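Putative thiol-disulfide oxidoreductase (Bacteroides vulgatus, PDB 4GRF) probably acts as a thiol-disulfide oxidoreductase through its thioredoxin domain, the part modelled here, which carries a glutathione bound by a mixed disulfide. Local coordinates at residues N25-G29 / K30-V34; D96-K99 / D100-S104; Y105-V108 / G109-H112. All coordinates share one frame; numbering follows the deposited sequence. Where two conformers were deposited one is given.

Interaction 1: residues N25-G29 / K30-V34; sequences NDFKG and KYVLV
Phe27 and Lys30 are the end residues of a type II beta turn that leads the chain into strand 31-37, the central strand of the thioredoxin-fold sheet. The turn is closed by the amide of Lys30, which donates to Phe27 O at 3.0 Å. Gly29 takes the third position with phi near 100°, a backbone shape in which a CB would press against the carbonyl oxygen of Lys28.

Among the side chains, Phe27 and Val32 make the apolar contact. Phe27 sets CG beside its own N (chi1 -57°), and its CB makes the closest approach, 3.6 Å to Val32 CG2, with the ring lying obliquely to the same methyl. Beyond this point the ring continues to strand 63-69, where it meets the ring of Tyr66. Lys30 packs its CB against Phe27 O and then runs out fully extended, away from the turn. Lys28 faces away from the strand and folds back over the preceding 3-10 turn: chi2 of -90° bends the chain at CG, and NZ ends 2.7 Å from Asn25 OD1, a hydrogen bond lying in the plane of the amide carbonyl.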
ATOM      1  N   ASN A  25      -8.376  -2.118  -7.740  1.00 19.13           N
ATOM      2  CA  ASN A  25      -9.175  -3.152  -8.438  1.00 20.39           C
ATOM      3  C   ASN A  25      -8.358  -3.940  -9.467  1.00 22.11           C
ATOM      4  O   ASN A  25      -8.675  -5.091  -9.782  1.00 21.66           O
ATOM      5  CB  ASN A  25     -10.385  -2.483  -9.102  1.00 22.72           C
ATOM      6  CG  ASN A  25     -11.304  -3.476  -9.801  1.00 21.49           C
ATOM      7  OD1 ASN A  25     -11.867  -4.373  -9.160  1.00 24.81           O
ATOM      8  ND2 ASN A  25     -11.459  -3.322 -11.121  1.00 24.24           N
ATOM      9  N   ASP A  26      -7.278  -3.337  -9.980  1.00 17.97           N
ATOM     10  CA  ASP A  26      -6.437  -3.991 -10.952  1.00 18.56           C
ATOM     11  C   ASP A  26      -5.806  -5.256 -10.392  1.00 19.24           C
ATOM     12  O   ASP A  26      -5.358  -6.119 -11.153  1.00 23.29           O
ATOM     13  CB  ASP A  26      -5.334  -3.045 -11.454  1.00 22.84           C
ATOM     14  CG  ASP A  26      -5.857  -1.964 -12.378  1.00 29.77           C
ATOM     15  OD1 ASP A  26      -6.935  -2.139 -13.008  1.00 28.24           O
ATOM     16  OD2 ASP A  26      -5.166  -0.930 -12.502  1.00 25.91           O
ATOM     17  N   PHE A  27      -5.785  -5.373  -9.072  1.00 18.21           N
ATOM     18  CA  PHE A  27      -5.116  -6.490  -8.420  1.00 18.70           C
ATOM     19  C   PHE A  27      -6.063  -7.522  -7.827  1.00 17.81           C
ATOM     20  O   PHE A  27      -5.646  -8.385  -7.033  1.00 19.43           O
ATOM     21  CB  PHE A  27      -4.183  -5.951  -7.348  1.00 20.00           C
ATOM     22  CG  PHE A  27      -3.181  -4.984  -7.898  1.00 19.09           C
ATOM     23  CD1 PHE A  27      -2.116  -5.437  -8.655  1.00 22.74           C
ATOM     24  CD2 PHE A  27      -3.332  -3.621  -7.694  1.00 26.57           C
ATOM     25  CE1 PHE A  27      -1.202  -4.541  -9.191  1.00 25.21           C
ATOM     26  CE2 PHE A  27      -2.415  -2.722  -8.220  1.00 28.51           C
ATOM     27  CZ  PHE A  27      -1.361  -3.182  -8.974  1.00 24.74           C
ATOM     28  N   LYS A  28      -7.329  -7.442  -8.212  1.00 20.95           N
ATOM     29  CA  LYS A  28      -8.259  -8.495  -7.884  1.00 19.53           C
ATOM     30  C   LYS A  28      -7.669  -9.832  -8.317  1.00 20.72           C
ATOM     31  O   LYS A  28      -7.033  -9.949  -9.381  1.00 21.48           O
ATOM     32  CB  LYS A  28      -9.613  -8.254  -8.563  1.00 23.27           C
ATOM     33  CG  LYS A  28     -10.448  -7.158  -7.917  1.00 30.95           C
ATOM     34  CD  LYS A  28     -11.341  -7.712  -6.825  1.00 35.42           C
ATOM     35  CE  LYS A  28     -12.086  -6.650  -6.034  1.00 29.40           C
ATOM     36  NZ  LYS A  28     -12.541  -5.459  -6.787  1.00 32.42           N
ATOM     37  N   GLY A  29      -7.859 -10.838  -7.473  1.00 21.59           N
ATOM     38  CA  GLY A  29      -7.240 -12.127  -7.690  1.00 20.21           C
ATOM     39  C   GLY A  29      -5.994 -12.350  -6.854  1.00 25.93           C
ATOM     40  O   GLY A  29      -5.562 -13.487  -6.675  1.00 25.85           O
ATOM     41  N   LYS A  30      -5.410 -11.266  -6.347  1.00 18.88           N
ATOM     42  CA  LYS A  30      -4.235 -11.349  -5.493  1.00 19.27           C
ATOM     43  C   LYS A  30      -4.506 -10.786  -4.107  1.00 15.93           C
ATOM     44  O   LYS A  30      -5.400  -9.977  -3.929  1.00 19.11           O
ATOM     45  CB  LYS A  30      -3.076 -10.557  -6.093  1.00 20.68           C
ATOM     46  CG  LYS A  30      -2.561 -11.145  -7.380  1.00 27.77           C
ATOM     47  CD  LYS A  30      -1.384 -10.356  -7.903  1.00 23.82           C
ATOM     48  CE  LYS A  30      -0.908 -10.938  -9.220  1.00 35.52           C
ATOM     49  NZ  LYS A  30       0.400 -10.337  -9.582  1.00 43.49           N
ATOM     50  N   TYR A  31      -3.753 -11.269  -3.114  1.00 19.91           N
ATOM     51  CA  TYR A  31      -3.639 -10.565  -1.856  1.00 19.42           C
ATOM     52  C   TYR A  31      -2.796  -9.326  -2.132  1.00 18.97           C
ATOM     53  O   TYR A  31      -1.804  -9.394  -2.846  1.00 18.82           O
ATOM     54  CB  TYR A  31      -2.974 -11.441  -0.796  1.00 20.48           C
ATOM     55  CG  TYR A  31      -3.923 -12.426  -0.187  1.00 18.03           C
ATOM     56  CD1 TYR A  31      -4.762 -12.060   0.851  1.00 19.01           C
ATOM     57  CD2 TYR A  31      -3.948 -13.743  -0.618  1.00 18.27           C
ATOM     58  CE1 TYR A  31      -5.633 -12.972   1.430  1.00 20.45           C
ATOM     59  CE2 TYR A  31      -4.818 -14.654  -0.054  1.00 18.91           C
ATOM     60  CZ  TYR A  31      -5.664 -14.267   0.955  1.00 20.49           C
ATOM     61  OH  TYR A  31      -6.530 -15.191   1.501  1.00 22.97           O
ATOM     62  N   VAL A  32      -3.214  -8.198  -1.561  1.00 16.80           N
ATOM     63  CA  VAL A  32      -2.518  -6.945  -1.762  1.00 17.36           C
ATOM     64  C   VAL A  32      -2.308  -6.279  -0.417  1.00 15.87           C
ATOM     65  O   VAL A  32      -3.264  -6.027   0.298  1.00 16.93           O
ATOM     66  CB  VAL A  32      -3.366  -5.974  -2.613  1.00 23.25           C
ATOM     67  CG1 VAL A  32      -2.516  -4.766  -3.011  1.00 20.99           C
ATOM     68  CG2 VAL A  32      -3.924  -6.662  -3.846  1.00 23.81           C
ATOM     69  N   LEU A  33      -1.060  -5.979  -0.092  1.00 16.71           N
ATOM     70  CA  LEU A  33      -0.770  -5.103   1.007  1.00 13.65           C
ATOM     71  C   LEU A  33      -0.883  -3.702   0.444  1.00 16.30           C
ATOM     72  O   LEU A  33      -0.233  -3.372  -0.556  1.00 16.86           O
ATOM     73  CB  LEU A  33       0.654  -5.341   1.502  1.00 16.56           C
ATOM     74  CG  LEU A  33       1.040  -5.151   2.967  1.00 33.01           C
ATOM     75  CD1 LEU A  33       0.172  -5.948   3.940  1.00 23.24           C
ATOM     76  CD2 LEU A  33       2.485  -5.603   3.112  1.00 33.20           C
ATOM     77  N   VAL A  34      -1.741  -2.898   1.050  1.00 14.88           N
ATOM     78  CA  VAL A  34      -1.878  -1.508   0.661  1.00 12.96           C
ATOM     79  C   VAL A  34      -1.168  -0.642   1.714  1.00 13.54           C
ATOM     80  O   VAL A  34      -1.477  -0.724   2.913  1.00 16.85           O
ATOM     81  CB  VAL A  34      -3.350  -1.123   0.527  1.00 17.07           C
ATOM     82  CG1 VAL A  34      -3.482   0.309   0.036  1.00 17.49           C
ATOM     83  CG2 VAL A  34      -4.046  -2.070  -0.433  1.00 16.42           C
TER

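Interaction 2: residues D96-K99 / D100-S104; sequences DDVK and DVLES
Val98 and Leu102, one turn apart on helix 95-104 of the thioredoxin fold, carry the apolar side of this i to i+4 contact, while charged residues line the outer side.

The backbone provides the regular part. Val101 N donates to Asp97 O at 3.0 Å, Leu102 N to Val98 O at 3.1 Å and Glu103 N to Lys99 O at 2.9 Å, the i to i+4 bonds of an alpha helix.

The apolar contact runs alongside, not across. Val98 and Leu102 point the same way, and Val98 CG1 touches Leu102 CD1 at 3.9 Å. Leu102 holds CG beside its own N (chi1 -63°), which lays CG and CD1 back over Val98 O. Val98 reaches on to Leu93, whereas Leu102 packs on Ile107 and Phe110 in the loop that follows. Val101 is buried and leans its CG2 back against Asp97 O.

Charged groups gather on the outer side. Lys99 is extended, and its ammonium forms at most a long salt bridge with Glu103, whose carboxylate position is uncertain. Asp97 and Asp100 bring two carboxylates near one another, OD1 of the former 4.6 Å from OD2 of the latter, a spacing likely to be mildly unfavourable if both are charged.

At the C-terminal end the Ser104 hydroxyl turns back into the last turn, OG donating to Val101 O at 2.9 Å.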
ATOM      1  N   ASP A  96      -6.747  16.195  -6.080  1.00 32.13           N
ATOM      2  CA  ASP A  96      -8.199  16.227  -5.904  1.00 42.26           C
ATOM      3  C   ASP A  96      -8.769  14.923  -5.387  1.00 38.53           C
ATOM      4  O   ASP A  96      -9.969  14.831  -5.157  1.00 35.84           O
ATOM      5  CB  ASP A  96      -8.887  16.559  -7.227  1.00 56.55           C
ATOM      6  CG  ASP A  96      -8.861  18.044  -7.541  1.00 89.23           C
ATOM      7  OD1 ASP A  96      -8.387  18.833  -6.691  1.00 76.34           O
ATOM      8  OD2 ASP A  96      -9.319  18.420  -8.641  1.00127.07           O
ATOM      9  N   ASP A  97      -7.923  13.911  -5.216  1.00 32.09           N
ATOM     10  CA  ASP A  97      -8.390  12.596  -4.750  1.00 27.00           C
ATOM     11  C   ASP A  97      -7.917  12.268  -3.344  1.00 25.30           C
ATOM     12  O   ASP A  97      -8.457  11.371  -2.703  1.00 26.58           O
ATOM     13  CB  ASP A  97      -7.921  11.491  -5.678  1.00 28.52           C
ATOM     14  CG  ASP A  97      -8.629  11.507  -7.005  1.00 49.52           C
ATOM     15  OD1 ASP A  97      -9.797  11.972  -7.080  1.00 38.05           O
ATOM     16  OD2 ASP A  97      -8.007  11.047  -7.978  1.00 41.45           O
ATOM     17  N   VAL A  98      -6.914  12.997  -2.861  1.00 25.71           N
ATOM     18  CA  VAL A  98      -6.321  12.679  -1.572  1.00 25.53           C
ATOM     19  C   VAL A  98      -7.325  12.656  -0.420  1.00 27.61           C
ATOM     20  O   VAL A  98      -7.390  11.697   0.334  1.00 26.54           O
ATOM     21  CB  VAL A  98      -5.210  13.675  -1.218  1.00 24.80           C
ATOM     22  CG1 VAL A  98      -4.766  13.492   0.229  1.00 27.29           C
ATOM     23  CG2 VAL A  98      -4.036  13.503  -2.175  1.00 29.39           C
ATOM     24  N   LYS A  99      -8.098  13.728  -0.269  1.00 25.25           N
ATOM     25  CA  LYS A  99      -9.037  13.803   0.831  1.00 31.95           C
ATOM     26  C   LYS A  99     -10.087  12.686   0.741  1.00 21.45           C
ATOM     27  O   LYS A  99     -10.407  12.060   1.745  1.00 26.48           O
ATOM     28  CB  LYS A  99      -9.712  15.176   0.860  1.00 39.26           C
ATOM     29  CG  LYS A  99     -10.472  15.466   2.144  1.00 73.91           C
ATOM     30  CD  LYS A  99     -11.061  16.867   2.137  1.00 80.73           C
ATOM     31  CE  LYS A  99     -11.953  17.097   3.344  1.00 92.84           C
ATOM     32  NZ  LYS A  99     -12.712  18.372   3.235  1.00 81.96           N
ATOM     33  N   ASP A 100     -10.597  12.430  -0.456  1.00 23.99           N
ATOM     34  CA  ASP A 100     -11.621  11.394  -0.640  1.00 27.97           C
ATOM     35  C   ASP A 100     -11.112  10.003  -0.245  1.00 27.12           C
ATOM     36  O   ASP A 100     -11.823   9.229   0.385  1.00 25.07           O
ATOM     37  CB  ASP A 100     -12.100  11.352  -2.086  1.00 31.65           C
ATOM     38  CG  ASP A 100     -12.839  12.608  -2.486  1.00 55.05           C
ATOM     39  OD1 ASP A 100     -13.563  13.171  -1.630  1.00 42.34           O
ATOM     40  OD2 ASP A 100     -12.688  13.033  -3.651  1.00 50.22           O
ATOM     41  N   VAL A 101      -9.882   9.687  -0.637  1.00 25.35           N
ATOM     42  CA  VAL A 101      -9.302   8.390  -0.314  1.00 27.24           C
ATOM     43  C   VAL A 101      -9.093   8.250   1.187  1.00 19.95           C
ATOM     44  O   VAL A 101      -9.480   7.238   1.783  1.00 23.66           O
ATOM     45  CB  VAL A 101      -7.982   8.156  -1.095  1.00 22.78           C
ATOM     46  CG1 VAL A 101      -7.275   6.912  -0.588  1.00 23.04           C
ATOM     47  CG2 VAL A 101      -8.293   8.016  -2.576  1.00 27.34           C
ATOM     48  N   LEU A 102      -8.447   9.237   1.813  1.00 23.41           N
ATOM     49  CA  LEU A 102      -8.231   9.189   3.246  1.00 26.52           C
ATOM     50  C   LEU A 102      -9.528   9.085   4.024  1.00 23.02           C
ATOM     51  O   LEU A 102      -9.605   8.344   4.997  1.00 22.23           O
ATOM     52  CB  LEU A 102      -7.452  10.397   3.730  1.00 25.16           C
ATOM     53  CG  LEU A 102      -6.040  10.475   3.144  1.00 31.21           C
ATOM     54  CD1 LEU A 102      -5.335  11.706   3.667  1.00 31.56           C
ATOM     55  CD2 LEU A 102      -5.235   9.221   3.473  1.00 34.51           C
ATOM     56  N   GLU A 103     -10.541   9.841   3.622  1.00 24.91           N
ATOM     57  CA  GLU A 103     -11.812   9.765   4.319  1.00 29.63           C
ATOM     58  C   GLU A 103     -12.446   8.390   4.131  1.00 24.31           C
ATOM     59  O   GLU A 103     -12.933   7.799   5.084  1.00 23.37           O
ATOM     60  CB  GLU A 103     -12.746  10.864   3.844  1.00 34.72           C
ATOM     61  CG  GLU A 103     -12.328  12.240   4.331  1.00 51.35           C
ATOM     62  CD  GLU A 103     -13.253  13.330   3.831  1.00 68.08           C
ATOM     63  OE1 GLU A 103     -14.250  12.988   3.157  1.00 49.60           O
ATOM     64  OE2 GLU A 103     -12.981  14.518   4.109  1.00 70.20           O
ATOM     65  N   SER A 104     -12.396   7.863   2.913  1.00 24.46           N
ATOM     66  CA  SER A 104     -13.035   6.583   2.623  1.00 26.32           C
ATOM     67  C   SER A 104     -12.418   5.426   3.419  1.00 24.68           C
ATOM     68  O   SER A 104     -13.107   4.470   3.741  1.00 22.10           O
ATOM     69  CB  SER A 104     -13.014   6.293   1.113  1.00 25.22           C
ATOM     70  OG  SER A 104     -11.750   5.839   0.673  1.00 25.65           O
TER

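Interaction 3: residues Y105-V108 / G109-H112. With GSH (glutathione), chain H.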
ATOM      1  N   TYR A 105     -11.113   5.513   3.722  1.00 23.40           N
ATOM      2  CA  TYR A 105     -10.432   4.501   4.529  1.00 20.34           C
ATOM      3  C   TYR A 105     -10.344   4.897   5.993  1.00 22.90           C
ATOM      4  O   TYR A 105      -9.786   4.159   6.807  1.00 24.28           O
ATOM      5  CB  TYR A 105      -9.022   4.223   3.973  1.00 23.42           C
ATOM      6  CG  TYR A 105      -9.029   3.275   2.792  1.00 21.47           C
ATOM      7  CD1 TYR A 105      -9.267   3.738   1.500  1.00 18.95           C
ATOM      8  CD2 TYR A 105      -8.808   1.904   2.974  1.00 16.77           C
ATOM      9  CE1 TYR A 105      -9.264   2.870   0.419  1.00 18.00           C
ATOM     10  CE2 TYR A 105      -8.796   1.024   1.911  1.00 18.65           C
ATOM     11  CZ  TYR A 105      -9.040   1.491   0.639  1.00 17.47           C
ATOM     12  OH  TYR A 105      -9.038   0.613  -0.395  1.00 19.30           O
ATOM     13  N   CYS A 106     -10.922   6.055   6.303  1.00 24.13           N
ATOM     14  CA  CYS A 106     -10.873   6.658   7.627  0.50 23.17           C
ATOM     15  C   CYS A 106      -9.467   6.662   8.211  1.00 23.50           C
ATOM     16  O   CYS A 106      -9.231   6.215   9.338  1.00 27.80           O
ATOM     17  CB  CYS A 106     -11.798   5.974   8.603  0.50 27.48           C
ATOM     18  SG  CYS A 106     -11.714   6.850  10.169  0.50 26.71           S
ATOM     19  N   ILE A 107      -8.536   7.178   7.418  1.00 22.93           N
ATOM     20  CA  ILE A 107      -7.141   7.187   7.808  1.00 21.19           C
ATOM     21  C   ILE A 107      -6.855   8.400   8.641  1.00 24.65           C
ATOM     22  O   ILE A 107      -7.019   9.539   8.197  1.00 25.42           O
ATOM     23  CB  ILE A 107      -6.197   7.177   6.602  1.00 20.48           C
ATOM     24  CG1 ILE A 107      -6.369   5.864   5.829  1.00 24.98           C
ATOM     25  CG2 ILE A 107      -4.752   7.320   7.045  1.00 21.04           C
ATOM     26  CD1 ILE A 107      -5.692   5.858   4.468  1.00 26.26           C
ATOM     27  N   VAL A 108      -6.419   8.116   9.857  1.00 22.11           N
ATOM     28  CA  VAL A 108      -6.133   9.121  10.850  1.00 25.32           C
ATOM     29  C   VAL A 108      -4.634   9.357  10.973  1.00 29.85           C
ATOM     30  O   VAL A 108      -4.179  10.486  11.171  1.00 30.39           O
ATOM     31  CB  VAL A 108      -6.686   8.639  12.207  1.00 32.57           C
ATOM     32  CG1 VAL A 108      -6.331   9.599  13.314  1.00 30.28           C
ATOM     33  CG2 VAL A 108      -8.196   8.437  12.115  1.00 38.72           C
ATOM     34  N   GLY A 109      -3.869   8.280  10.894  1.00 26.90           N
ATOM     35  CA  GLY A 109      -2.418   8.369  11.084  1.00 29.91           C
ATOM     36  C   GLY A 109      -1.660   7.485  10.119  1.00 29.14           C
ATOM     37  O   GLY A 109      -2.237   6.589   9.508  1.00 23.28           O
ATOM     38  N   PHE A 110      -0.364   7.751   9.988  1.00 22.22           N
ATOM     39  CA  PHE A 110       0.525   7.003   9.087  1.00 24.22           C
ATOM     40  C   PHE A 110       1.704   6.451   9.869  1.00 32.57           C
ATOM     41  O   PHE A 110       2.111   7.039  10.866  1.00 31.46           O
ATOM     42  CB  PHE A 110       1.062   7.910   7.989  1.00 24.44           C
ATOM     43  CG  PHE A 110       0.004   8.501   7.120  1.00 29.41           C
ATOM     44  CD1 PHE A 110      -0.757   9.565   7.571  1.00 28.68           C
ATOM     45  CD2 PHE A 110      -0.228   8.013   5.844  1.00 24.83           C
ATOM     46  CE1 PHE A 110      -1.744  10.122   6.770  1.00 26.50           C
ATOM     47  CE2 PHE A 110      -1.202   8.573   5.037  1.00 28.65           C
ATOM     48  CZ  PHE A 110      -1.962   9.631   5.501  1.00 24.84           C
ATOM     49  N   PRO A 111       2.262   5.311   9.430  1.00 30.05           N
ATOM     50  CA  PRO A 111       1.862   4.519   8.288  1.00 27.89           C
ATOM     51  C   PRO A 111       0.472   3.897   8.490  1.00 18.05           C
ATOM     52  O   PRO A 111       0.028   3.723   9.616  1.00 22.03           O
ATOM     53  CB  PRO A 111       2.926   3.407   8.251  1.00 29.84           C
ATOM     54  CG  PRO A 111       3.359   3.253   9.662  1.00 41.88           C
ATOM     55  CD  PRO A 111       3.283   4.630  10.250  1.00 44.85           C
ATOM     56  N   HIS A 112      -0.187   3.609   7.377  1.00 22.49           N
ATOM     57  CA  HIS A 112      -1.424   2.874   7.371  1.00 18.28           C
ATOM     58  C   HIS A 112      -1.243   1.715   6.388  1.00 16.38           C
ATOM     59  O   HIS A 112      -1.186   1.916   5.155  1.00 18.20           O
ATOM     60  CB  HIS A 112      -2.588   3.739   6.952  1.00 20.41           C
ATOM     61  CG  HIS A 112      -3.901   3.095   7.186  1.00 19.40           C
ATOM     62  ND1 HIS A 112      -4.399   2.888   8.453  1.00 28.89           N
ATOM     63  CD2 HIS A 112      -4.820   2.597   6.332  1.00 21.54           C
ATOM     64  CE1 HIS A 112      -5.569   2.284   8.366  1.00 32.68           C
ATOM     65  NE2 HIS A 112      -5.851   2.104   7.090  1.00 24.41           N
TER
HETATM   66  N1  GSH H 507     -19.253   1.948   6.496  0.50 38.59           N
HETATM   67  CA1 GSH H 507     -18.593   2.762   7.553  0.50 31.42           C
HETATM   68  C1  GSH H 507     -19.560   3.699   8.224  0.50 34.53           C
HETATM   69  O11 GSH H 507     -19.595   3.731   9.475  0.50 27.98           O
HETATM   70  O12 GSH H 507     -20.294   4.419   7.508  0.50 30.68           O
HETATM   71  CB1 GSH H 507     -17.435   3.532   6.922  0.50 32.72           C
HETATM   72  CG1 GSH H 507     -16.936   4.657   7.827  0.50 34.66           C
HETATM   73  CD1 GSH H 507     -15.925   4.141   8.830  0.50 36.66           C
HETATM   74  OE1 GSH H 507     -15.534   2.982   8.828  0.50 29.54           O
HETATM   75  N2  GSH H 507     -15.468   5.030   9.710  0.50 32.06           N
HETATM   76  CA2 GSH H 507     -14.451   4.663  10.668  0.50 25.46           C
HETATM   77  C2  GSH H 507     -14.895   3.537  11.555  0.50 36.95           C
HETATM   78  O2  GSH H 507     -15.972   3.574  12.131  0.50 37.03           O
HETATM   79  CB2 GSH H 507     -14.062   5.867  11.525  0.50 23.83           C
HETATM   80  SG2 GSH H 507     -13.669   7.326  10.537  0.50 29.51           S
HETATM   81  N3  GSH H 507     -14.022   2.540  11.651  0.50 36.14           N
HETATM   82  CA3 GSH H 507     -14.209   1.371  12.486  0.50 37.94           C
HETATM   83  C3  GSH H 507     -12.900   0.616  12.633  0.50 44.99           C
HETATM   84  O31 GSH H 507     -12.898  -0.440  13.294  0.50 46.16           O
HETATM   85  O32 GSH H 507     -11.862   1.066  12.086  0.50 39.84           O
HETATM   86  O   HOH W   1      -8.300   1.705   6.368  1.00 32.95           O
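Ile107 sits in the corner formed by the rings of Phe110 and His112, one branch against each, in the loop that carries the cis-proline of the thioredoxin fold: the peptide before Pro111 is cis, and the loop runs from a Schellman motif at Cys106 to strand 112-116.

The tight part belongs to the two branches of Ile107. CG2 sits over one face of the Phe110 ring, a CH-pi contact 4.2 Å from the centroid and displaced toward the CZ rim. CG1 lies over one face of the imidazole of His112, 4.0 Å from its centroid. The split follows from chi1 of -64°, which puts CG1 beside the backbone N and CG2 opposite it, so that each branch has its own ring. Phe36 also touches Ile107, and Phe110 continues to Cys44 of the Cys41-Cys44 disulfide, a CxxC pair that is probably the redox centre, as in thioredoxins. An alanine at this position would lose both branches and is likely to open a gap beside the covered faces of Phe110 and His112.

Tyr105 O and His112 NE2 do not meet directly; one water bridges the gap their residues do not close, donating to Tyr105 O at 2.9 Å and lying 2.6 Å from NE2. Tyr105 itself is buried, its hydroxyl hydrogen-bonded to Pro10 O. The loose, solvent side is the exposed bend at Val108 and Gly109, together with the partly exposed Cys106. Cys106 takes no part in the ring packing; its sulfur is anti to the backbone N (chi1 -177°), and in one of its two conformers SG is joined to glutathione SG2 by a 2.0 Å disulfide.

In the fold
The three contacts follow one another along a single thioredoxin-fold domain. Interaction 1 leads into strand 31-37, the middle strand of the mixed sheet; interaction 2 lies on helix 95-104; interaction 3 is the loop joining that helix to strand 112-116, which runs antiparallel beside strand 31-37. Interactions 2 and 3 have centres 11 Å apart and touch: Leu102 CD2 packs on Phe110 CZ at 3.9 Å, and Ile107 N probably bonds to Leu102 O. The centre of interaction 1 is about 19 Å from each of the others. The loop joining helix and sheet thus carries the glutathione-linked cysteine and brings Phe110 against Cys44.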